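HAT1-interacting factor 1 (Saccharomyces cerevisiae, PDB 4NQ0) chaperones histones H3 and H4 as a component of the nuclear HAT-B histone acetyltransferase complex, and takes part in chromatin assembly and telomere silencing. Local coordinates at residues E169-I183 and I256-T268. Sequence-based numbering, arbitrary orientation.
Sequences ELANFSPANEHDDEI and IHHYLKALGYYKT
D180 OD1 is gripped by two donors from opposite faces of its carboxylate plane: K261 NZ, in a salt bridge at 2.7 Å, and the backbone N of E182, which closes an Asx turn. The second oxygen, OD2, offers its anti lone pair to the hydroxyl of Y265, with OH and OD2 2.6 Å apart, and also receives Y239 OH from helix 229-248. K261, bent at chi2, chi3 and chi4, brings NZ to 3.0 Å from E182 OE1, a second salt bridge. E182 itself leaves the loop with CG anti to the backbone N (chi1 -178°) and an extended chain, which carries OE2 to the edge of the H258 ring, where H258 NE2 donates to it in a bond modelled as very short. H258 ND1 is in turn bonded to E246. At the start of segment 169-183, H257 ND1 donates to E169 OE1 at 3.2 Å, arriving from above the carboxylate plane. Between these polar clusters the backbone docks directly: A176 N bonds to G264 O at 2.9 Å, and A176 CB sits over the centre of the Y265 ring in a CH-pi contact. On the F173 side, the extended K267 chain reaches F173 O with NZ, 2.8 Å away. Acidic loop side chains thus meet helix 252-266, mostly within predicted TPR 2; with carboxylates at both ring nitrogens, H258 may be protonated, adding to the charge pairing that pins part of the histone-interaction region against this helix.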
loop_
_atom_site.group_PDB
_atom_site.type_symbol
_atom_site.label_atom_id
_atom_site.label_comp_id
_atom_site.label_asym_id
_atom_site.label_seq_id
_atom_site.Cartn_x
_atom_site.Cartn_y
_atom_site.Cartn_z
ATOM N N GLU A 169 -14.525 -11.241 -0.274
ATOM C CA GLU A 169 -13.946 -9.899 -0.386
ATOM C C GLU A 169 -14.013 -9.307 -1.803
ATOM O O GLU A 169 -14.062 -8.081 -1.973
ATOM C CB GLU A 169 -12.502 -9.899 0.130
ATOM C CG GLU A 169 -12.467 -10.078 1.631
ATOM C CD GLU A 169 -11.081 -10.277 2.215
ATOM O OE1 GLU A 169 -10.087 -10.379 1.471
ATOM O OE2 GLU A 169 -11.002 -10.349 3.467
ATOM N N LEU A 170 -14.014 -10.179 -2.806
ATOM C CA LEU A 170 -14.142 -9.760 -4.205
ATOM C C LEU A 170 -15.551 -9.260 -4.576
ATOM O O LEU A 170 -15.715 -8.550 -5.570
ATOM C CB LEU A 170 -13.766 -10.917 -5.129
ATOM C CG LEU A 170 -12.331 -11.433 -5.087
ATOM C CD1 LEU A 170 -12.227 -12.696 -5.934
ATOM C CD2 LEU A 170 -11.340 -10.398 -5.581
ATOM N N ALA A 171 -16.556 -9.648 -3.798
ATOM C CA ALA A 171 -17.938 -9.235 -4.048
ATOM C C ALA A 171 -18.303 -7.993 -3.247
ATOM O O ALA A 171 -19.426 -7.523 -3.341
ATOM C CB ALA A 171 -18.903 -10.372 -3.723
ATOM N N ASN A 172 -17.357 -7.475 -2.466
ATOM C CA ASN A 172 -17.550 -6.262 -1.679
ATOM C C ASN A 172 -16.999 -5.019 -2.396
ATOM O O ASN A 172 -15.842 -5.004 -2.826
ATOM C CB ASN A 172 -16.866 -6.409 -0.313
ATOM C CG ASN A 172 -16.819 -5.101 0.454
ATOM O OD1 ASN A 172 -17.804 -4.375 0.514
ATOM N ND2 ASN A 172 -15.665 -4.784 1.018
ATOM N N PHE A 173 -17.831 -3.985 -2.514
ATOM C CA PHE A 173 -17.422 -2.692 -3.083
ATOM C C PHE A 173 -17.710 -1.531 -2.139
ATOM O O PHE A 173 -17.715 -0.371 -2.554
ATOM C CB PHE A 173 -18.123 -2.456 -4.419
ATOM C CG PHE A 173 -17.971 -3.591 -5.385
ATOM C CD1 PHE A 173 -16.762 -3.810 -6.022
ATOM C CD2 PHE A 173 -19.027 -4.446 -5.641
ATOM C CE1 PHE A 173 -16.607 -4.866 -6.909
ATOM C CE2 PHE A 173 -18.886 -5.502 -6.538
ATOM C CZ PHE A 173 -17.669 -5.709 -7.174
ATOM N N SER A 174 -17.925 -1.844 -0.865
ATOM C CA SER A 174 -18.183 -0.825 0.140
ATOM C C SER A 174 -16.914 -0.061 0.520
ATOM O O SER A 174 -15.807 -0.553 0.323
ATOM C CB SER A 174 -18.777 -1.453 1.402
ATOM O OG SER A 174 -20.015 -2.065 1.116
ATOM N N PRO A 175 -17.085 1.157 1.060
ATOM C CA PRO A 175 -16.003 1.879 1.713
ATOM C C PRO A 175 -15.540 1.200 3.005
ATOM O O PRO A 175 -16.292 0.431 3.615
ATOM C CB PRO A 175 -16.626 3.245 2.030
ATOM C CG PRO A 175 -17.732 3.404 1.056
ATOM C CD PRO A 175 -18.263 2.020 0.835
ATOM N N ALA A 176 -14.311 1.500 3.410
ATOM C CA ALA A 176 -13.745 0.964 4.641
ATOM C C ALA A 176 -14.487 1.553 5.833
ATOM O O ALA A 176 -14.625 2.771 5.941
ATOM C CB ALA A 176 -12.266 1.292 4.733
ATOM N N ASN A 177 -14.969 0.688 6.718
ATOM C CA ASN A 177 -15.666 1.132 7.931
ATOM C C ASN A 177 -14.710 1.654 9.003
ATOM O O ASN A 177 -13.493 1.464 8.919
ATOM C CB ASN A 177 -16.547 0.014 8.508
ATOM C CG ASN A 177 -15.840 -1.319 8.549
ATOM O OD1 ASN A 177 -15.699 -1.985 7.520
ATOM N ND2 ASN A 177 -15.379 -1.713 9.727
ATOM N N GLU A 178 -15.294 2.311 10.007
ATOM C CA GLU A 178 -14.572 2.924 11.130
ATOM C C GLU A 178 -13.419 2.102 11.724
ATOM O O GLU A 178 -12.469 2.690 12.240
ATOM C CB GLU A 178 -15.560 3.275 12.257
ATOM N N HIS A 179 -13.495 0.769 11.678
ATOM C CA HIS A 179 -12.446 -0.061 12.293
ATOM C C HIS A 179 -11.688 -0.943 11.307
ATOM O O HIS A 179 -12.236 -1.381 10.286
ATOM C CB HIS A 179 -12.997 -0.925 13.427
ATOM C CG HIS A 179 -11.926 -1.487 14.311
ATOM N ND1 HIS A 179 -11.162 -0.696 15.144
ATOM C CD2 HIS A 179 -11.464 -2.752 14.464
ATOM C CE1 HIS A 179 -10.287 -1.452 15.784
ATOM N NE2 HIS A 179 -10.452 -2.703 15.391
ATOM N N ASP A 180 -10.421 -1.185 11.647
ATOM C CA ASP A 180 -9.470 -1.902 10.816
ATOM C C ASP A 180 -8.557 -2.714 11.746
ATOM O O ASP A 180 -7.678 -2.153 12.410
ATOM C CB ASP A 180 -8.666 -0.890 9.986
ATOM C CG ASP A 180 -7.662 -1.546 9.047
ATOM O OD1 ASP A 180 -7.377 -2.750 9.194
ATOM O OD2 ASP A 180 -7.145 -0.850 8.153
ATOM N N ASP A 181 -8.761 -4.032 11.774
ATOM C CA ASP A 181 -8.062 -4.919 12.725
ATOM C C ASP A 181 -6.565 -5.062 12.444
ATOM O O ASP A 181 -5.804 -5.510 13.305
ATOM C CB ASP A 181 -8.720 -6.316 12.764
ATOM C CG ASP A 181 -9.574 -6.545 14.021
ATOM O OD1 ASP A 181 -10.112 -5.565 14.599
ATOM O OD2 ASP A 181 -9.703 -7.724 14.436
ATOM N N GLU A 182 -6.144 -4.672 11.248
ATOM C CA GLU A 182 -4.752 -4.791 10.836
ATOM C C GLU A 182 -3.889 -3.627 11.336
ATOM O O GLU A 182 -2.658 -3.679 11.266
ATOM C CB GLU A 182 -4.706 -4.900 9.313
ATOM C CG GLU A 182 -3.333 -5.089 8.701
ATOM C CD GLU A 182 -3.412 -5.506 7.237
ATOM O OE1 GLU A 182 -4.535 -5.600 6.692
ATOM O OE2 GLU A 182 -2.345 -5.732 6.630
ATOM N N ILE A 183 -4.513 -2.570 11.843
ATOM C CA ILE A 183 -3.742 -1.472 12.404
ATOM C C ILE A 183 -3.373 -1.812 13.848
ATOM O O ILE A 183 -4.241 -1.880 14.712
ATOM C CB ILE A 183 -4.508 -0.149 12.339
ATOM C CG1 ILE A 183 -4.775 0.212 10.872
ATOM C CG2 ILE A 183 -3.719 0.949 13.030
ATOM C CD1 ILE A 183 -5.470 1.532 10.684
ATOM N N ILE A 256 -3.750 -9.131 -3.155
ATOM C CA ILE A 256 -5.091 -8.756 -3.585
ATOM C C ILE A 256 -5.874 -8.230 -2.392
ATOM O O ILE A 256 -6.581 -7.227 -2.504
ATOM C CB ILE A 256 -5.854 -9.935 -4.240
ATOM C CG1 ILE A 256 -5.136 -10.406 -5.502
ATOM C CG2 ILE A 256 -7.253 -9.496 -4.628
ATOM C CD1 ILE A 256 -5.563 -11.802 -6.004
ATOM N N HIS A 257 -5.713 -8.887 -1.245
ATOM C CA HIS A 257 -6.388 -8.460 -0.033
ATOM C C HIS A 257 -6.012 -7.023 0.344
ATOM O O HIS A 257 -6.870 -6.230 0.742
ATOM C CB HIS A 257 -6.085 -9.421 1.114
ATOM C CG HIS A 257 -6.418 -8.870 2.459
ATOM N ND1 HIS A 257 -7.715 -8.757 2.918
ATOM C CD2 HIS A 257 -5.625 -8.380 3.443
ATOM C CE1 HIS A 257 -7.704 -8.233 4.132
ATOM N NE2 HIS A 257 -6.449 -7.994 4.473
ATOM N N HIS A 258 -4.737 -6.676 0.199
ATOM C CA HIS A 258 -4.290 -5.312 0.513
ATOM C C HIS A 258 -4.734 -4.273 -0.502
ATOM O O HIS A 258 -5.118 -3.163 -0.123
ATOM C CB HIS A 258 -2.791 -5.271 0.765
ATOM C CG HIS A 258 -2.418 -5.813 2.106
ATOM N ND1 HIS A 258 -1.417 -6.742 2.290
ATOM C CD2 HIS A 258 -2.961 -5.595 3.328
ATOM C CE1 HIS A 258 -1.341 -7.048 3.576
ATOM N NE2 HIS A 258 -2.271 -6.369 4.226
ATOM N N TYR A 259 -4.701 -4.620 -1.782
ATOM C CA TYR A 259 -5.266 -3.737 -2.822
ATOM C C TYR A 259 -6.753 -3.428 -2.570
ATOM O O TYR A 259 -7.217 -2.291 -2.745
ATOM C CB TYR A 259 -5.110 -4.355 -4.203
ATOM C CG TYR A 259 -3.694 -4.450 -4.746
ATOM C CD1 TYR A 259 -2.742 -3.461 -4.499
ATOM C CD2 TYR A 259 -3.327 -5.511 -5.559
ATOM C CE1 TYR A 259 -1.445 -3.553 -5.015
ATOM C CE2 TYR A 259 -2.052 -5.607 -6.093
ATOM C CZ TYR A 259 -1.113 -4.626 -5.824
ATOM O OH TYR A 259 0.148 -4.723 -6.358
ATOM N N LEU A 260 -7.502 -4.450 -2.162
ATOM C CA LEU A 260 -8.899 -4.267 -1.780
ATOM C C LEU A 260 -9.079 -3.400 -0.543
ATOM O O LEU A 260 -10.075 -2.682 -0.447
ATOM C CB LEU A 260 -9.581 -5.610 -1.532
ATOM C CG LEU A 260 -9.840 -6.474 -2.778
ATOM C CD1 LEU A 260 -10.224 -7.862 -2.324
ATOM C CD2 LEU A 260 -10.912 -5.882 -3.674
ATOM N N LYS A 261 -8.163 -3.507 0.415
ATOM C CA LYS A 261 -8.184 -2.635 1.591
ATOM C C LYS A 261 -7.901 -1.192 1.184
ATOM O O LYS A 261 -8.550 -0.276 1.675
ATOM C CB LYS A 261 -7.153 -3.078 2.643
ATOM C CG LYS A 261 -7.502 -4.375 3.354
ATOM C CD LYS A 261 -8.189 -4.178 4.705
ATOM C CE LYS A 261 -7.242 -3.581 5.733
ATOM N NZ LYS A 261 -7.209 -4.298 7.036
ATOM N N ALA A 262 -6.944 -0.999 0.281
ATOM C CA ALA A 262 -6.599 0.338 -0.192
ATOM C C ALA A 262 -7.815 0.953 -0.871
ATOM O O ALA A 262 -8.191 2.083 -0.591
ATOM C CB ALA A 262 -5.417 0.286 -1.166
ATOM N N LEU A 263 -8.440 0.170 -1.738
ATOM C CA LEU A 263 -9.629 0.590 -2.456
ATOM C C LEU A 263 -10.723 1.031 -1.480
ATOM O O LEU A 263 -11.323 2.079 -1.660
ATOM C CB LEU A 263 -10.091 -0.550 -3.368
ATOM C CG LEU A 263 -11.189 -0.322 -4.403
ATOM C CD1 LEU A 263 -10.781 0.657 -5.507
ATOM C CD2 LEU A 263 -11.568 -1.682 -5.013
ATOM N N GLY A 264 -10.968 0.254 -0.434
ATOM C CA GLY A 264 -11.916 0.660 0.607
ATOM C C GLY A 264 -11.587 2.001 1.257
ATOM O O GLY A 264 -12.483 2.788 1.557
ATOM N N TYR A 265 -10.303 2.269 1.485
ATOM C CA TYR A 265 -9.891 3.528 2.101
ATOM C C TYR A 265 -10.101 4.709 1.158
ATOM O O TYR A 265 -10.585 5.756 1.572
ATOM C CB TYR A 265 -8.436 3.465 2.589
ATOM C CG TYR A 265 -8.327 2.934 4.001
ATOM C CD1 TYR A 265 -8.437 3.789 5.096
ATOM C CD2 TYR A 265 -8.144 1.581 4.247
ATOM C CE1 TYR A 265 -8.354 3.314 6.383
ATOM C CE2 TYR A 265 -8.064 1.097 5.540
ATOM C CZ TYR A 265 -8.177 1.976 6.602
ATOM O OH TYR A 265 -8.083 1.515 7.882
ATOM N N TYR A 266 -9.756 4.533 -0.110
ATOM C CA TYR A 266 -9.948 5.604 -1.087
ATOM C C TYR A 266 -11.428 5.950 -1.233
ATOM O O TYR A 266 -11.783 7.090 -1.497
ATOM C CB TYR A 266 -9.372 5.201 -2.441
ATOM C CG TYR A 266 -7.866 5.012 -2.477
ATOM C CD1 TYR A 266 -7.014 5.861 -1.787
ATOM C CD2 TYR A 266 -7.295 4.013 -3.254
ATOM C CE1 TYR A 266 -5.627 5.693 -1.831
ATOM C CE2 TYR A 266 -5.920 3.847 -3.309
ATOM C CZ TYR A 266 -5.090 4.701 -2.592
ATOM O OH TYR A 266 -3.724 4.564 -2.657
ATOM N N LYS A 267 -12.295 4.962 -1.046
ATOM C CA LYS A 267 -13.743 5.180 -1.140
ATOM C C LYS A 267 -14.368 5.933 0.035
ATOM O O LYS A 267 -15.524 6.339 -0.046
ATOM C CB LYS A 267 -14.455 3.852 -1.352
ATOM C CG LYS A 267 -14.373 3.374 -2.794
ATOM C CD LYS A 267 -14.881 1.948 -2.905
ATOM C CE LYS A 267 -15.419 1.634 -4.291
ATOM N NZ LYS A 267 -15.706 0.160 -4.428
ATOM N N THR A 268 -13.621 6.136 1.114
ATOM C CA THR A 268 -14.085 7.003 2.204
ATOM C C THR A 268 -13.744 8.464 1.925
ATOM O O THR A 268 -14.132 9.356 2.681
ATOM C CB THR A 268 -13.441 6.631 3.548
ATOM O OG1 THR A 268 -12.047 6.962 3.514
ATOM C CG2 THR A 268 -13.633 5.131 3.858
HETATM O O HOH W 1 -14.174 -0.991 -1.532
#